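PDB 5KAW: SA2223 protein from Staphylococcus aureus, which binds bulky aromatic cations such as rhodamine 6G and tetraphenylphosphonium and, as a GyrI-like protein, probably serves in multidrug recognition. Local coordinates for residues A[56-61]-A[134-139]; A[100-105]-A[146-151]. All coordinates share one frame; numbering follows the deposited sequence. Where two conformers were deposited one is given.

In the fold
Both contacts are antiparallel strand pairs of one closed sheet, joined because strands 133-137 and 148-155 are neighbours in it: Leu136 N probably bonds to Glu150 O, and the Tyr147 hydroxyl reaches Gln138 O. Contact 1, its centre about 5 Å from the chain centre, is almost wholly buried, with one face of leucines and phenylalanine and the other turned to rhodamine 6G through Glu135 and Tyr137. Contact 2, its centre about 13 Å from the chain centre, is a sheet end whose outer face, with Glu100 and Gln102, is exposed and whose inner face, with Ala101 and Thr149, is buried. It meets the dye through Val105, so the two supply different parts of one pocket.

Contact 1: A[56-61]-A[134-139]; sequences GILGLC and FELYQD. With RHQ (rhodamine 6g), chain B.
Leu58 of segment 56-61 lays its CD2 methyl over one face of the Phe134 ring, a CH-pi contact 3.7 Å from the ring centroid and 16° off the normal. Its other methyl, CD1, meets Leu136 CD1 at 3.8 Å, while Leu60 runs alongside Phe134, its CG 3.7 Å from Phe134 CB. The phenyl ring is set between its backbone N and carbonyl carbon (chi1 62°), which carries it across to Leu58; Trp152 also stacks on it. Glu135 and Tyr137 both turn to rhodamine 6G from the opposite face of the sheet. The Tyr137 ring has dye atom C6 above its centre, and its hydroxyl donates to Glu135 OE1 at 2.7 Å, reaching the anti side of the carboxylate, 27° out of its plane. A water donates to Glu135 OE2 and Gly59 O. The segments are antiparallel barrel strands, with Ile57-Tyr137 and Gly59-Glu135 as hydrogen-bonded pairs; the bond Tyr137 N to Ile57 O (2.8 Å) is nearly straight. The bonds from Tyr137 and Tyr71 OH to OE1, with the water at OE2, hold the Glu135 carboxylate beside one N-ethyl arm of the dye, Glu135 OE1 3.4 Å from C22, where its charge would probably favour a cationic ligand.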
loop_
_atom_site.group_PDB
_atom_site.type_symbol
_atom_site.label_atom_id
_atom_site.label_comp_id
_atom_site.label_asym_id
_atom_site.label_seq_id
_atom_site.Cartn_x
_atom_site.Cartn_y
_atom_site.Cartn_z
ATOM N N GLY A 56 5.081 0.334 9.759
ATOM C CA GLY A 56 4.006 1.304 9.680
ATOM C C GLY A 56 2.678 0.643 9.365
ATOM O O GLY A 56 2.558 -0.583 9.427
ATOM N N ILE A 57 1.681 1.459 9.041
ATOM C CA ILE A 57 0.382 0.954 8.603
ATOM C C ILE A 57 0.317 0.948 7.079
ATOM O O ILE A 57 0.775 1.896 6.430
ATOM C CB ILE A 57 -0.770 1.803 9.164
ATOM C CG1 ILE A 57 -0.663 1.881 10.683
ATOM C CG2 ILE A 57 -2.112 1.195 8.764
ATOM C CD1 ILE A 57 -1.662 2.813 11.310
ATOM N N LEU A 58 -0.245 -0.118 6.513
ATOM C CA LEU A 58 -0.380 -0.237 5.062
ATOM C C LEU A 58 -1.766 0.137 4.577
ATOM O O LEU A 58 -2.770 -0.179 5.214
ATOM C CB LEU A 58 -0.084 -1.658 4.592
ATOM C CG LEU A 58 1.375 -2.101 4.531
ATOM C CD1 LEU A 58 1.843 -2.501 5.914
ATOM C CD2 LEU A 58 1.537 -3.247 3.552
ATOM N N GLY A 59 -1.798 0.814 3.439
ATOM C CA GLY A 59 -3.004 0.951 2.649
ATOM C C GLY A 59 -2.768 0.244 1.324
ATOM O O GLY A 59 -2.090 0.771 0.440
ATOM N N LEU A 60 -3.312 -0.961 1.199
ATOM C CA LEU A 60 -3.078 -1.787 0.026
ATOM C C LEU A 60 -4.212 -1.684 -0.972
ATOM O O LEU A 60 -5.382 -1.799 -0.614
ATOM C CB LEU A 60 -2.908 -3.256 0.412
ATOM C CG LEU A 60 -1.762 -3.585 1.355
ATOM C CD1 LEU A 60 -2.324 -3.949 2.722
ATOM C CD2 LEU A 60 -0.902 -4.694 0.787
ATOM N N CYS A 61 -3.842 -1.454 -2.218
ATOM C CA CYS A 61 -4.777 -1.553 -3.330
ATOM C C CYS A 61 -4.679 -2.951 -3.919
ATOM O O CYS A 61 -3.631 -3.341 -4.443
ATOM C CB CYS A 61 -4.487 -0.503 -4.399
ATOM S SG CYS A 61 -4.947 1.176 -3.929
ATOM N N PHE A 134 0.991 -0.673 -2.532
ATOM C CA PHE A 134 0.546 -0.079 -1.279
ATOM C C PHE A 134 1.261 1.187 -0.827
ATOM O O PHE A 134 2.409 1.487 -1.203
ATOM C CB PHE A 134 0.615 -1.128 -0.147
ATOM C CG PHE A 134 2.003 -1.666 0.156
ATOM C CD1 PHE A 134 2.827 -1.038 1.078
ATOM C CD2 PHE A 134 2.452 -2.844 -0.424
ATOM C CE1 PHE A 134 4.082 -1.547 1.376
ATOM C CE2 PHE A 134 3.705 -3.351 -0.133
ATOM C CZ PHE A 134 4.520 -2.705 0.765
ATOM N N GLU A 135 0.521 1.930 -0.017
ATOM C CA GLU A 135 1.041 3.053 0.745
ATOM C C GLU A 135 1.524 2.523 2.082
ATOM O O GLU A 135 0.878 1.662 2.687
ATOM C CB GLU A 135 -0.043 4.128 0.948
ATOM C CG GLU A 135 -0.705 4.615 -0.336
ATOM C CD GLU A 135 -2.223 4.758 -0.202
ATOM O OE1 GLU A 135 -2.692 5.237 0.847
ATOM O OE2 GLU A 135 -2.944 4.398 -1.150
ATOM N N LEU A 136 2.656 3.033 2.548
ATOM C CA LEU A 136 3.170 2.670 3.865
ATOM C C LEU A 136 3.331 3.934 4.701
ATOM O O LEU A 136 4.107 4.817 4.342
ATOM C CB LEU A 136 4.502 1.926 3.756
ATOM C CG LEU A 136 5.086 1.458 5.091
ATOM C CD1 LEU A 136 4.167 0.440 5.748
ATOM C CD2 LEU A 136 6.462 0.870 4.889
ATOM N N TYR A 137 2.589 3.993 5.807
ATOM C CA TYR A 137 2.572 5.136 6.724
ATOM C C TYR A 137 3.297 4.789 8.017
ATOM O O TYR A 137 2.733 4.140 8.902
ATOM C CB TYR A 137 1.128 5.562 7.038
ATOM C CG TYR A 137 0.343 5.974 5.811
ATOM C CD1 TYR A 137 0.394 7.277 5.344
ATOM C CD2 TYR A 137 -0.435 5.055 5.115
ATOM C CE1 TYR A 137 -0.302 7.662 4.226
ATOM C CE2 TYR A 137 -1.146 5.432 3.988
ATOM C CZ TYR A 137 -1.069 6.740 3.544
ATOM O OH TYR A 137 -1.758 7.153 2.422
ATOM N N GLN A 138 4.551 5.215 8.122
ATOM C CA GLN A 138 5.348 4.933 9.309
ATOM C C GLN A 138 5.024 5.977 10.385
ATOM O O GLN A 138 4.210 6.873 10.163
ATOM C CB GLN A 138 6.842 4.907 8.951
ATOM C CG GLN A 138 7.149 4.005 7.728
ATOM C CD GLN A 138 8.604 4.029 7.282
ATOM O OE1 GLN A 138 8.946 4.649 6.273
ATOM N NE2 GLN A 138 9.461 3.331 8.016
ATOM N N ASP A 139 5.625 5.839 11.563
ATOM C CA ASP A 139 5.380 6.781 12.653
ATOM C C ASP A 139 5.743 8.202 12.252
ATOM O O ASP A 139 6.735 8.432 11.549
ATOM C CB ASP A 139 6.182 6.398 13.901
ATOM C CG ASP A 139 5.603 5.209 14.631
ATOM O OD1 ASP A 139 4.401 4.917 14.455
ATOM O OD2 ASP A 139 6.358 4.572 15.396
HETATM C C1 RHQ B . -4.478 8.428 5.849
HETATM C C2 RHQ B . -5.433 9.353 6.236
HETATM C C3 RHQ B . -5.463 9.774 7.623
HETATM C C4 RHQ B . -4.549 9.259 8.527
HETATM C C5 RHQ B . -3.570 8.319 8.132
HETATM C C6 RHQ B . -3.534 7.899 6.790
HETATM O O1 RHQ B . -4.428 7.996 4.496
HETATM C C7 RHQ B . -5.335 8.499 3.551
HETATM C C8 RHQ B . -6.300 9.421 3.919
HETATM C C9 RHQ B . -6.368 9.857 5.282
HETATM C C10 RHQ B . -5.243 8.031 2.195
HETATM C C11 RHQ B . -6.099 8.494 1.258
HETATM C C12 RHQ B . -7.096 9.448 1.628
HETATM C C13 RHQ B . -7.188 9.900 2.944
HETATM N N1 RHQ B . -6.064 8.072 -0.094
HETATM C C14 RHQ B . -7.488 10.521 5.693
HETATM C C15 RHQ B . -8.782 9.926 5.611
HETATM C C16 RHQ B . -9.893 10.625 6.038
HETATM C C17 RHQ B . -9.752 11.938 6.572
HETATM C C18 RHQ B . -8.487 12.531 6.664
HETATM C C19 RHQ B . -7.351 11.808 6.213
HETATM C C20 RHQ B . -8.123 10.044 0.669
HETATM C C21 RHQ B . -4.948 9.964 9.785
HETATM C C22 RHQ B . -4.911 7.379 -0.612
HETATM C C23 RHQ B . -3.670 8.316 -0.674
HETATM N N2 RHQ B . -2.730 7.861 9.026
HETATM C C24 RHQ B . -1.651 7.018 8.683
HETATM C C25 RHQ B . -0.842 6.678 9.963
HETATM C C26 RHQ B . -6.075 12.653 6.422
HETATM O O27 RHQ B . -5.106 12.496 5.620
HETATM O O2 RHQ B . -5.995 13.561 7.531
HETATM C C28 RHQ B . -4.771 14.259 7.678
HETATM C C29 RHQ B . -3.691 13.326 8.231
HETATM O O HOH W 1 -2.523 1.969 -2.230
#

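Contact 2: A[100-105]-A[146-151]; sequences EAQGAV and KYITEI. With RHQ (rhodamine 6g), chain B.
The rhodamine 6G pocket is bounded on one side by the end of an antiparallel strand pair, where segment 100-105 leaves the sheet and turns Val105 toward segment 146-151. Val105 splits its two methyls: CG1, anti to the backbone N (chi1 179°), lies 3.4 Å from dye atom O27, whereas CG2 meets Tyr147 CD2 at 3.8 Å and touches Thr149 OG1, the Val105 and Thr149 side chains crossing at about a right angle. Behind this apolar contact a water binds three groups, donating to Ala101 O and Gly103 O and accepting from the Thr149 hydroxyl at 2.7 Å from OG1, and so ties the turn to the strand. Ala101 and Thr149 exchange two backbone bonds as the hydrogen-bonded pair. Gly103 N donates to Tyr147 O almost head-on, and Gly103 has a positive phi of 146°, at which a side chain would be pressed against the preceding carbonyl oxygen. On the outer face, the extended Gln102 side chain carries NE2 to Lys146 O at 3.0 Å; the hydrogen bond is straight, at 179°, but the donor stands above the carbonyl plane. Next along, Ile148 CG2 packs against Glu100 CG at 3.8 Å, and the Glu100 and Glu150 carboxylates come close, OE2 to OE2 4.5 Å. On the inner face, Ala101 and Ile151 meet Lys112 of helix 107-119, and Thr149 meets Val109 of the same helix. Strand 133-137 borders strand 148-155 on its other edge, and its Tyr137 packs on Val105, Tyr147 and Thr149, while Tyr147 OH bonds to Gln138 O.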
loop_
_atom_site.group_PDB
_atom_site.type_symbol
_atom_site.label_atom_id
_atom_site.label_comp_id
_atom_site.label_asym_id
_atom_site.label_seq_id
_atom_site.Cartn_x
_atom_site.Cartn_y
_atom_site.Cartn_z
ATOM N N GLU A 100 8.993 7.846 -2.535
ATOM C CA GLU A 100 8.652 8.661 -1.370
ATOM C C GLU A 100 7.788 9.854 -1.739
ATOM O O GLU A 100 8.133 10.628 -2.626
ATOM C CB GLU A 100 9.921 9.160 -0.675
ATOM C CG GLU A 100 10.696 8.079 0.046
ATOM C CD GLU A 100 11.935 8.617 0.733
ATOM O OE1 GLU A 100 12.435 9.675 0.309
ATOM O OE2 GLU A 100 12.402 7.988 1.700
ATOM N N ALA A 101 6.672 10.010 -1.035
ATOM C CA ALA A 101 5.874 11.228 -1.127
ATOM C C ALA A 101 6.072 12.044 0.144
ATOM O O ALA A 101 5.726 11.586 1.236
ATOM C CB ALA A 101 4.417 10.899 -1.328
ATOM N N GLN A 102 6.634 13.243 0.005
ATOM C CA GLN A 102 6.874 14.101 1.163
ATOM C C GLN A 102 5.851 15.226 1.235
ATOM O O GLN A 102 5.718 16.021 0.306
ATOM C CB GLN A 102 8.283 14.692 1.143
ATOM C CG GLN A 102 8.633 15.374 2.471
ATOM C CD GLN A 102 10.119 15.570 2.685
ATOM O OE1 GLN A 102 10.854 15.923 1.765
ATOM N NE2 GLN A 102 10.568 15.343 3.917
ATOM N N GLY A 103 5.131 15.278 2.351
ATOM C CA GLY A 103 4.173 16.336 2.609
ATOM C C GLY A 103 2.988 15.814 3.402
ATOM O O GLY A 103 2.902 14.616 3.713
ATOM N N ALA A 104 2.067 16.717 3.723
ATOM C CA ALA A 104 0.875 16.367 4.482
ATOM C C ALA A 104 0.008 15.368 3.722
ATOM O O ALA A 104 -0.203 15.490 2.513
ATOM C CB ALA A 104 0.075 17.618 4.812
ATOM N N VAL A 105 -0.485 14.376 4.451
ATOM C CA VAL A 105 -1.379 13.363 3.916
ATOM C C VAL A 105 -2.777 13.978 3.865
ATOM O O VAL A 105 -3.110 14.792 4.722
ATOM C CB VAL A 105 -1.345 12.100 4.806
ATOM C CG1 VAL A 105 -2.279 11.022 4.307
ATOM C CG2 VAL A 105 0.087 11.568 4.914
ATOM N N LYS A 146 7.002 17.702 6.368
ATOM C CA LYS A 146 8.172 16.834 6.295
ATOM C C LYS A 146 7.810 15.362 6.272
ATOM O O LYS A 146 8.682 14.514 6.074
ATOM C CB LYS A 146 9.108 17.077 7.476
ATOM C CG LYS A 146 9.721 18.457 7.543
ATOM C CD LYS A 146 10.749 18.518 8.661
ATOM C CE LYS A 146 11.028 19.943 9.082
ATOM N NZ LYS A 146 12.032 20.004 10.177
ATOM N N TYR A 147 6.541 15.041 6.495
ATOM C CA TYR A 147 6.150 13.638 6.607
ATOM C C TYR A 147 6.342 12.880 5.299
ATOM O O TYR A 147 6.030 13.393 4.226
ATOM C CB TYR A 147 4.699 13.505 7.047
ATOM C CG TYR A 147 4.306 12.063 7.265
ATOM C CD1 TYR A 147 4.624 11.409 8.450
ATOM C CD2 TYR A 147 3.641 11.351 6.282
ATOM C CE1 TYR A 147 4.277 10.085 8.653
ATOM C CE2 TYR A 147 3.286 10.025 6.472
ATOM C CZ TYR A 147 3.609 9.396 7.662
ATOM O OH TYR A 147 3.265 8.073 7.858
ATOM N N ILE A 148 6.843 11.652 5.404
ATOM C CA ILE A 148 7.103 10.818 4.233
ATOM C C ILE A 148 6.231 9.573 4.234
ATOM O O ILE A 148 6.281 8.751 5.157
ATOM C CB ILE A 148 8.583 10.399 4.161
ATOM C CG1 ILE A 148 9.454 11.637 3.913
ATOM C CG2 ILE A 148 8.806 9.362 3.060
ATOM C CD1 ILE A 148 10.930 11.408 4.107
ATOM N N THR A 149 5.424 9.458 3.186
ATOM C CA THR A 149 4.673 8.246 2.899
ATOM C C THR A 149 5.454 7.474 1.842
ATOM O O THR A 149 5.917 8.074 0.872
ATOM C CB THR A 149 3.264 8.558 2.374
ATOM O OG1 THR A 149 2.600 9.458 3.270
ATOM C CG2 THR A 149 2.449 7.277 2.217
ATOM N N GLU A 150 5.618 6.165 2.020
ATOM C CA GLU A 150 6.214 5.341 0.970
ATOM C C GLU A 150 5.134 4.708 0.090
ATOM O O GLU A 150 4.062 4.331 0.565
ATOM C CB GLU A 150 7.120 4.270 1.572
ATOM C CG GLU A 150 8.303 4.872 2.287
ATOM C CD GLU A 150 9.293 3.841 2.783
ATOM O OE1 GLU A 150 8.975 2.637 2.754
ATOM O OE2 GLU A 150 10.391 4.241 3.208
ATOM N N ILE A 151 5.428 4.629 -1.202
ATOM C CA ILE A 151 4.554 3.992 -2.182
ATOM C C ILE A 151 5.327 2.830 -2.783
ATOM O O ILE A 151 6.381 3.030 -3.392
ATOM C CB ILE A 151 4.107 4.969 -3.292
ATOM C CG1 ILE A 151 3.298 6.121 -2.685
ATOM C CG2 ILE A 151 3.279 4.235 -4.353
ATOM C CD1 ILE A 151 3.062 7.281 -3.631
HETATM C C1 RHQ B . -4.478 8.428 5.849
HETATM C C2 RHQ B . -5.433 9.353 6.236
HETATM C C3 RHQ B . -5.463 9.774 7.623
HETATM C C4 RHQ B . -4.549 9.259 8.527
HETATM C C5 RHQ B . -3.570 8.319 8.132
HETATM C C6 RHQ B . -3.534 7.899 6.790
HETATM O O1 RHQ B . -4.428 7.996 4.496
HETATM C C7 RHQ B . -5.335 8.499 3.551
HETATM C C8 RHQ B . -6.300 9.421 3.919
HETATM C C9 RHQ B . -6.368 9.857 5.282
HETATM C C10 RHQ B . -5.243 8.031 2.195
HETATM C C11 RHQ B . -6.099 8.494 1.258
HETATM C C12 RHQ B . -7.096 9.448 1.628
HETATM C C13 RHQ B . -7.188 9.900 2.944
HETATM N N1 RHQ B . -6.064 8.072 -0.094
HETATM C C14 RHQ B . -7.488 10.521 5.693
HETATM C C15 RHQ B . -8.782 9.926 5.611
HETATM C C16 RHQ B . -9.893 10.625 6.038
HETATM C C17 RHQ B . -9.752 11.938 6.572
HETATM C C18 RHQ B . -8.487 12.531 6.664
HETATM C C19 RHQ B . -7.351 11.808 6.213
HETATM C C20 RHQ B . -8.123 10.044 0.669
HETATM C C21 RHQ B . -4.948 9.964 9.785
HETATM C C22 RHQ B . -4.911 7.379 -0.612
HETATM C C23 RHQ B . -3.670 8.316 -0.674
HETATM N N2 RHQ B . -2.730 7.861 9.026
HETATM C C24 RHQ B . -1.651 7.018 8.683
HETATM C C25 RHQ B . -0.842 6.678 9.963
HETATM C C26 RHQ B . -6.075 12.653 6.422
HETATM O O27 RHQ B . -5.106 12.496 5.620
HETATM O O2 RHQ B . -5.995 13.561 7.531
HETATM C C28 RHQ B . -4.771 14.259 7.678
HETATM C C29 RHQ B . -3.691 13.326 8.231
HETATM O O HOH W 2 11.279 6.357 4.051
HETATM O O HOH W 3 3.233 12.036 2.598
#